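Local atomic coordinates of pseudoalteromonas arctica PAMC 21717 (Pseudoalteromonas arctica, PDB entry 5YL7), a protein that probably hydrolyses peptide bonds as a cold-active, calcium-binding serine protease of the subtilase family. Residues A[291-296]-A[333-338]; A[19-24]-A[119-124]; A[141-146]-A[170-175]. One frame throughout, in Å; residues are numbered along the deposited sequence.

Contact 1. Residues A[291-296]-A[333-338]; sequences AALIKQ and AAVAAA
A334 meets I294 across two helices that run roughly side by side, a worked example of alanine and valine packing against larger side chains. The axes approach to 8.6 Å at a crossing angle of -25°, with no side chain larger than valine on the 333-338 side. At A334 the methyl CB lies 4.0 Å from I294 CD1, the end of the long isoleucine branch. V335 comes next; its CG1 is anti to the backbone N (chi1 162°), which leaves CG2 beside that N, where it points to the flank of L293 and reaches L293 CB at 3.6 Å, the shortest approach of the pair. L293 CD1 borders the same methyl. One turn beyond A334, A338 offers CB to the other branch of I294, with CG2 at 3.9 Å. The two branches of I294 are thus shared between alanines four residues apart: CG1 lies beside the backbone N (chi1 -69°) and its arm, ending in CD1, serves A334, while CG2, anti to that N, serves A338. Helix 303-312 adds I309 and L310 against I294, so the last helix of the modelled chain and helix 280-297 share a core with a third. No hydrogen bond joins the two segments, and all five touching residues are buried; the association therefore rests on the close fit of methyl groups and on the exclusion of water.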
loop_
_atom_site.group_PDB
_atom_site.type_symbol
_atom_site.label_atom_id
_atom_site.label_comp_id
_atom_site.label_asym_id
_atom_site.label_seq_id
_atom_site.Cartn_x
_atom_site.Cartn_y
_atom_site.Cartn_z
ATOM N N ALA A 291 -9.376 -1.991 -4.918
ATOM C CA ALA A 291 -10.235 -2.786 -4.048
ATOM C C ALA A 291 -11.256 -1.920 -3.314
ATOM O O ALA A 291 -12.433 -2.349 -3.176
ATOM C CB ALA A 291 -9.360 -3.560 -3.050
ATOM N N ALA A 292 -10.885 -0.745 -2.866
ATOM C CA ALA A 292 -11.813 0.190 -2.278
ATOM C C ALA A 292 -12.819 0.677 -3.274
ATOM O O ALA A 292 -14.021 0.850 -2.864
ATOM C CB ALA A 292 -11.081 1.346 -1.581
ATOM N N LEU A 293 -12.477 0.957 -4.513
ATOM C CA LEU A 293 -13.460 1.358 -5.535
ATOM C C LEU A 293 -14.452 0.246 -5.692
ATOM O O LEU A 293 -15.698 0.496 -5.769
ATOM C CB LEU A 293 -12.808 1.713 -6.845
ATOM C CG LEU A 293 -11.733 2.769 -6.809
ATOM C CD1 LEU A 293 -11.267 3.089 -8.235
ATOM C CD2 LEU A 293 -12.187 4.026 -6.083
ATOM N N ILE A 294 -14.014 -0.975 -5.829
ATOM C CA ILE A 294 -14.873 -2.140 -5.932
ATOM C C ILE A 294 -15.771 -2.211 -4.786
ATOM O O ILE A 294 -17.023 -2.501 -4.971
ATOM C CB ILE A 294 -14.012 -3.457 -6.067
ATOM C CG1 ILE A 294 -13.320 -3.502 -7.388
ATOM C CG2 ILE A 294 -14.864 -4.664 -5.814
ATOM C CD1 ILE A 294 -12.135 -4.498 -7.410
ATOM N N LYS A 295 -15.342 -2.041 -3.552
ATOM C CA LYS A 295 -16.186 -2.158 -2.354
ATOM C C LYS A 295 -17.219 -1.041 -2.323
ATOM O O LYS A 295 -18.321 -1.330 -1.811
ATOM C CB LYS A 295 -15.286 -2.171 -1.107
ATOM C CG LYS A 295 -16.002 -2.513 0.160
ATOM C CD LYS A 295 -16.466 -3.949 0.172
ATOM C CE LYS A 295 -16.960 -4.359 1.547
ATOM N NZ LYS A 295 -17.440 -5.679 1.653
ATOM N N GLN A 296 -16.959 0.131 -2.798
ATOM C CA GLN A 296 -18.025 1.155 -2.900
ATOM C C GLN A 296 -19.105 0.662 -3.849
ATOM O O GLN A 296 -20.300 0.744 -3.550
ATOM C CB GLN A 296 -17.502 2.454 -3.367
ATOM C CG GLN A 296 -18.616 3.550 -3.476
ATOM C CD GLN A 296 -18.183 4.745 -4.205
ATOM O OE1 GLN A 296 -17.022 5.057 -4.432
ATOM N NE2 GLN A 296 -19.122 5.621 -4.503
ATOM N N ALA A 333 -12.411 -1.127 -15.607
ATOM C CA ALA A 333 -13.020 -2.423 -15.833
ATOM C C ALA A 333 -13.440 -3.126 -14.560
ATOM O O ALA A 333 -14.439 -3.806 -14.472
ATOM C CB ALA A 333 -12.103 -3.306 -16.671
ATOM N N ALA A 334 -12.616 -2.991 -13.489
ATOM C CA ALA A 334 -12.938 -3.530 -12.228
ATOM C C ALA A 334 -14.224 -2.929 -11.626
ATOM O O ALA A 334 -15.036 -3.653 -11.124
ATOM C CB ALA A 334 -11.732 -3.350 -11.245
ATOM N N VAL A 335 -14.310 -1.581 -11.698
ATOM C CA VAL A 335 -15.548 -0.946 -11.185
ATOM C C VAL A 335 -16.754 -1.371 -12.003
ATOM O O VAL A 335 -17.795 -1.649 -11.386
ATOM C CB VAL A 335 -15.314 0.539 -11.132
ATOM C CG1 VAL A 335 -16.607 1.350 -11.039
ATOM C CG2 VAL A 335 -14.313 0.929 -10.060
ATOM N N ALA A 336 -16.605 -1.476 -13.312
ATOM C CA ALA A 336 -17.704 -1.974 -14.133
ATOM C C ALA A 336 -18.133 -3.346 -13.726
ATOM O O ALA A 336 -19.345 -3.683 -13.624
ATOM C CB ALA A 336 -17.317 -1.965 -15.593
ATOM N N ALA A 337 -17.188 -4.231 -13.444
ATOM C CA ALA A 337 -17.492 -5.572 -13.021
ATOM C C ALA A 337 -18.082 -5.679 -11.660
ATOM O O ALA A 337 -18.806 -6.655 -11.367
ATOM C CB ALA A 337 -16.208 -6.467 -13.114
ATOM N N ALA A 338 -17.851 -4.691 -10.807
ATOM C CA ALA A 338 -18.423 -4.691 -9.483
ATOM C C ALA A 338 -19.788 -3.981 -9.479
ATOM O O ALA A 338 -20.419 -3.943 -8.431
ATOM C CB ALA A 338 -17.497 -3.883 -8.606
#

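Contact 2. Residues A[19-24]-A[119-124]; sequences GGLNLP and AGVAYN
The carbonyl O of V121 accepts a hydrogen bond from the indole NE1 of W27, while L23 CD2 lies against the same oxygen at 4.0 Å. A buried carbonyl is in this way satisfied by a side chain from helix 23-27 and bordered by a methyl of L23. The rest of the contact is hydrocarbon. L23 straddles the fork of V121, CD2 meeting V121 CG1 at 3.9 Å and CD1 meeting V121 CG2 at the same 3.9 Å, and the two side chains cross at about a right angle. The valine torsion explains the match: CG1 is anti to the backbone N (chi1 173°), beside the carbonyl carbon, where a single leucine methyl can border both CG1 and O. L21 comes to V121 CG1 as well, through its CD2 at 4.1 Å. In the subtilisin-like fold of this protein, residues 119-124 lead from a calcium-binding loop, whose ligands include V111, N114, E116 and V118, into strand 126-131 of the central parallel sheet; L21 and L23 pack the N-terminal part of the chain against that passage. Cutting L23 back to an alanine here would probably open a gap beside both V121 methyls and leave the valine freer to turn. Further along the loop, the Y123 ring has G120 O in plane at its edge and packs edge-to-face with W27. The leucines also touch helix 280-297: L21 on H286 and V290, L23 on L293.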
loop_
_atom_site.group_PDB
_atom_site.type_symbol
_atom_site.label_atom_id
_atom_site.label_comp_id
_atom_site.label_asym_id
_atom_site.label_seq_id
_atom_site.Cartn_x
_atom_site.Cartn_y
_atom_site.Cartn_z
ATOM N N GLY A 19 1.335 2.273 -18.848
ATOM C CA GLY A 19 1.587 1.794 -17.482
ATOM C C GLY A 19 0.583 2.285 -16.450
ATOM O O GLY A 19 0.767 1.930 -15.263
ATOM N N GLY A 20 -0.469 2.973 -16.818
ATOM C CA GLY A 20 -1.370 3.496 -15.834
ATOM C C GLY A 20 -2.525 2.614 -15.490
ATOM O O GLY A 20 -2.813 1.589 -16.083
ATOM N N LEU A 21 -3.228 3.030 -14.407
ATOM C CA LEU A 21 -4.288 2.273 -13.775
ATOM C C LEU A 21 -5.684 2.459 -14.364
ATOM O O LEU A 21 -6.651 1.886 -13.880
ATOM C CB LEU A 21 -4.316 2.568 -12.275
ATOM C CG LEU A 21 -4.717 1.449 -11.345
ATOM C CD1 LEU A 21 -3.694 0.340 -11.255
ATOM C CD2 LEU A 21 -5.066 2.023 -9.986
ATOM N N ASN A 22 -5.822 3.351 -15.367
ATOM C CA ASN A 22 -7.094 3.625 -16.032
ATOM C C ASN A 22 -8.125 4.141 -15.043
ATOM O O ASN A 22 -9.269 3.702 -15.070
ATOM C CB ASN A 22 -7.597 2.380 -16.805
ATOM C CG ASN A 22 -8.560 2.723 -17.906
ATOM O OD1 ASN A 22 -8.516 3.839 -18.462
ATOM N ND2 ASN A 22 -9.439 1.782 -18.205
ATOM N N LEU A 23 -7.693 5.113 -14.234
ATOM C CA LEU A 23 -8.543 5.690 -13.171
ATOM C C LEU A 23 -9.592 6.711 -13.644
ATOM O O LEU A 23 -10.692 6.685 -13.084
ATOM C CB LEU A 23 -7.694 6.239 -12.094
ATOM C CG LEU A 23 -7.208 5.158 -11.119
ATOM C CD1 LEU A 23 -5.984 5.642 -10.344
ATOM C CD2 LEU A 23 -8.343 4.716 -10.170
ATOM N N PRO A 24 -9.294 7.624 -14.592
ATOM C CA PRO A 24 -10.325 8.661 -14.830
ATOM C C PRO A 24 -11.684 8.121 -15.145
ATOM O O PRO A 24 -12.704 8.665 -14.560
ATOM C CB PRO A 24 -9.675 9.434 -16.000
ATOM C CG PRO A 24 -8.198 9.392 -15.710
ATOM C CD PRO A 24 -8.015 7.937 -15.237
ATOM N N ALA A 119 -3.248 13.438 -6.380
ATOM C CA ALA A 119 -4.461 12.727 -6.189
ATOM C C ALA A 119 -4.210 11.348 -5.602
ATOM O O ALA A 119 -3.062 10.875 -5.592
ATOM C CB ALA A 119 -5.210 12.631 -7.516
ATOM N N GLY A 120 -5.271 10.763 -5.080
ATOM C CA GLY A 120 -5.239 9.409 -4.538
ATOM C C GLY A 120 -6.113 8.519 -5.364
ATOM O O GLY A 120 -7.063 8.927 -6.043
ATOM N N VAL A 121 -5.874 7.183 -5.343
ATOM C CA VAL A 121 -6.648 6.238 -6.133
ATOM C C VAL A 121 -8.060 6.148 -5.644
ATOM O O VAL A 121 -9.002 6.127 -6.458
ATOM C CB VAL A 121 -5.940 4.864 -6.083
ATOM C CG1 VAL A 121 -6.792 3.806 -6.747
ATOM C CG2 VAL A 121 -4.572 4.952 -6.755
ATOM N N ALA A 122 -8.248 5.990 -4.345
ATOM C CA ALA A 122 -9.564 5.894 -3.713
ATOM C C ALA A 122 -9.733 7.110 -2.840
ATOM O O ALA A 122 -9.802 7.035 -1.622
ATOM C CB ALA A 122 -9.742 4.609 -2.949
ATOM N N TYR A 123 -9.877 8.291 -3.488
ATOM C CA TYR A 123 -9.721 9.561 -2.819
ATOM C C TYR A 123 -10.904 9.949 -1.922
ATOM O O TYR A 123 -10.723 10.907 -1.109
ATOM C CB TYR A 123 -9.365 10.668 -3.788
ATOM C CG TYR A 123 -10.328 10.887 -4.912
ATOM C CD1 TYR A 123 -11.530 11.584 -4.720
ATOM C CD2 TYR A 123 -10.058 10.487 -6.162
ATOM C CE1 TYR A 123 -12.382 11.884 -5.783
ATOM C CE2 TYR A 123 -10.895 10.735 -7.228
ATOM C CZ TYR A 123 -12.024 11.472 -7.008
ATOM O OH TYR A 123 -12.818 11.814 -8.122
ATOM N N ASN A 124 -12.009 9.240 -1.996
ATOM C CA ASN A 124 -13.113 9.455 -0.998
ATOM C C ASN A 124 -13.198 8.351 0.030
ATOM O O ASN A 124 -14.057 8.376 0.872
ATOM C CB ASN A 124 -14.440 9.661 -1.718
ATOM C CG ASN A 124 -14.583 11.022 -2.325
ATOM O OD1 ASN A 124 -14.072 12.007 -1.845
ATOM N ND2 ASN A 124 -15.171 11.036 -3.510
#

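Contact 3. Residues A[141-146]-A[170-175]; sequences SDIADG and MSLGGS
M170 and L172, the two residues that meet I143, flank an inverse gamma turn centred on S171, closed by a weak hydrogen bond from L172 N to M170 O at 3.2 Å. On either side of S171, both residues have their CB directed at the helix. Sulfur makes the closer touch: M170 SD lies 3.9 Å from I143 CG2, the two side chains meeting at a slant. The methionine starts with CG beside its backbone N (chi1 -76°), and an extended second torsion (chi2 -167°) carries SD toward I143. L172 comes less closely, its CD1 standing 4.3 Å from I143 CD1. I143 therefore divides its branches, the short one given to the sulfur and the long one to the leucine; with CG1 beside the backbone N (chi1 -61°) and CG2 anti to it, the two spread to separate partners. G173, almost fully extended, follows and makes backbone hydrogen bonds to the bound peptide, and I143 packs on a modified side chain of that peptide. This is consistent with the substrate cleft of subtilisins, where an equivalent isoleucine and leucine line the S4 pocket. Away from the cleft, D142 and D145 both form salt bridges with R73, from the loop that binds calcium through D69, G71, G72 and D74. The contact sits where strand 167-170 leaves the parallel sheet, M170 being hydrogen-bonded through its backbone to V197 and A199 of strand 195-199, with helix 140-150 packed over that end and helix 180-191 against its A144.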
loop_
_atom_site.group_PDB
_atom_site.type_symbol
_atom_site.label_atom_id
_atom_site.label_comp_id
_atom_site.label_asym_id
_atom_site.label_seq_id
_atom_site.Cartn_x
_atom_site.Cartn_y
_atom_site.Cartn_z
ATOM N N SER A 141 5.268 -10.638 14.610
ATOM C CA SER A 141 4.185 -10.715 15.498
ATOM C C SER A 141 3.387 -9.354 15.656
ATOM O O SER A 141 2.180 -9.358 15.846
ATOM C CB SER A 141 4.573 -11.267 16.901
ATOM O OG SER A 141 5.625 -10.546 17.320
ATOM N N ASP A 142 4.161 -8.252 15.559
ATOM C CA ASP A 142 3.492 -6.956 15.550
ATOM C C ASP A 142 2.706 -6.755 14.259
ATOM O O ASP A 142 1.586 -6.200 14.304
ATOM C CB ASP A 142 4.514 -5.830 15.694
ATOM C CG ASP A 142 5.199 -5.761 17.073
ATOM O OD1 ASP A 142 4.656 -6.280 18.060
ATOM O OD2 ASP A 142 6.192 -4.997 17.129
ATOM N N ILE A 143 3.259 -7.116 13.147
ATOM C CA ILE A 143 2.559 -7.045 11.856
ATOM C C ILE A 143 1.283 -7.849 11.911
ATOM O O ILE A 143 0.212 -7.406 11.458
ATOM C CB ILE A 143 3.467 -7.425 10.706
ATOM C CG1 ILE A 143 4.658 -6.451 10.652
ATOM C CG2 ILE A 143 2.699 -7.508 9.435
ATOM C CD1 ILE A 143 5.823 -6.948 9.838
ATOM N N ALA A 144 1.370 -9.056 12.449
ATOM C CA ALA A 144 0.187 -9.943 12.527
ATOM C C ALA A 144 -0.872 -9.382 13.403
ATOM O O ALA A 144 -2.066 -9.382 13.047
ATOM C CB ALA A 144 0.630 -11.326 13.004
ATOM N N ASP A 145 -0.528 -8.812 14.560
ATOM C CA ASP A 145 -1.513 -8.143 15.390
ATOM C C ASP A 145 -2.157 -6.928 14.684
ATOM O O ASP A 145 -3.320 -6.615 14.832
ATOM C CB ASP A 145 -0.921 -7.803 16.733
ATOM C CG ASP A 145 -0.758 -8.980 17.639
ATOM O OD1 ASP A 145 -1.422 -10.033 17.396
ATOM O OD2 ASP A 145 -0.057 -8.822 18.662
ATOM N N GLY A 146 -1.307 -6.250 13.870
ATOM C CA GLY A 146 -1.841 -5.197 13.052
ATOM C C GLY A 146 -2.936 -5.615 12.062
ATOM O O GLY A 146 -3.932 -4.946 11.893
ATOM N N MET A 170 -0.434 -4.049 2.668
ATOM C CA MET A 170 0.873 -4.354 3.271
ATOM C C MET A 170 1.907 -4.213 2.209
ATOM O O MET A 170 2.291 -5.131 1.436
ATOM C CB MET A 170 0.972 -5.788 3.850
ATOM C CG MET A 170 0.191 -5.839 5.189
ATOM S SD MET A 170 0.567 -7.375 6.126
ATOM C CE MET A 170 -0.506 -7.875 5.286
ATOM N N SER A 171 2.575 -3.051 2.211
ATOM C CA SER A 171 3.725 -2.720 1.327
ATOM C C SER A 171 4.976 -3.045 2.093
ATOM O O SER A 171 5.758 -2.146 2.489
ATOM C CB SER A 171 3.640 -1.267 0.953
ATOM O OG SER A 171 2.646 -1.044 -0.006
ATOM N N LEU A 172 5.197 -4.297 2.414
ATOM C CA LEU A 172 6.271 -4.773 3.312
ATOM C C LEU A 172 6.532 -6.208 3.076
ATOM O O LEU A 172 5.689 -6.911 2.447
ATOM C CB LEU A 172 5.898 -4.451 4.791
ATOM C CG LEU A 172 4.639 -5.172 5.312
ATOM C CD1 LEU A 172 4.886 -6.656 5.686
ATOM C CD2 LEU A 172 4.035 -4.514 6.537
ATOM N N GLY A 173 7.663 -6.682 3.502
ATOM C CA GLY A 173 7.920 -8.123 3.443
ATOM C C GLY A 173 9.339 -8.486 3.720
ATOM O O GLY A 173 10.164 -7.656 4.129
ATOM N N GLY A 174 9.585 -9.752 3.543
ATOM C CA GLY A 174 10.936 -10.295 3.822
ATOM C C GLY A 174 11.044 -11.621 3.099
ATOM O O GLY A 174 10.170 -12.026 2.387
ATOM N N SER A 175 12.203 -12.281 3.233
ATOM C CA SER A 175 12.394 -13.574 2.646
ATOM C C SER A 175 11.963 -14.712 3.523
ATOM O O SER A 175 11.982 -14.632 4.735
ATOM C CB SER A 175 13.821 -13.709 2.164
ATOM O OG SER A 175 14.597 -13.617 3.287
#

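Along the chain, contact 2 closes first, contact 3 follows, and contact 1 comes last. Contacts 1 and 2 are neighbours, their centres 12 Å apart, and they touch: L293 CD1 of contact 1 lies 3.9 Å from L23 CD2 of contact 2. Contact 3 stands apart, its centre about 26 Å from that of contact 1 and about 25 Å from that of contact 2, on the other side of the chain's centre from contact 2. Helix 280-297 spans the interval, carrying 291-296 at one end and touching S171 through A284 and P285 nearer the other. One helix thus links the packing of the N-terminal region and the last helix to the cleft region, where S281, H100 and D41 probably form the catalytic triad, as in other subtilases.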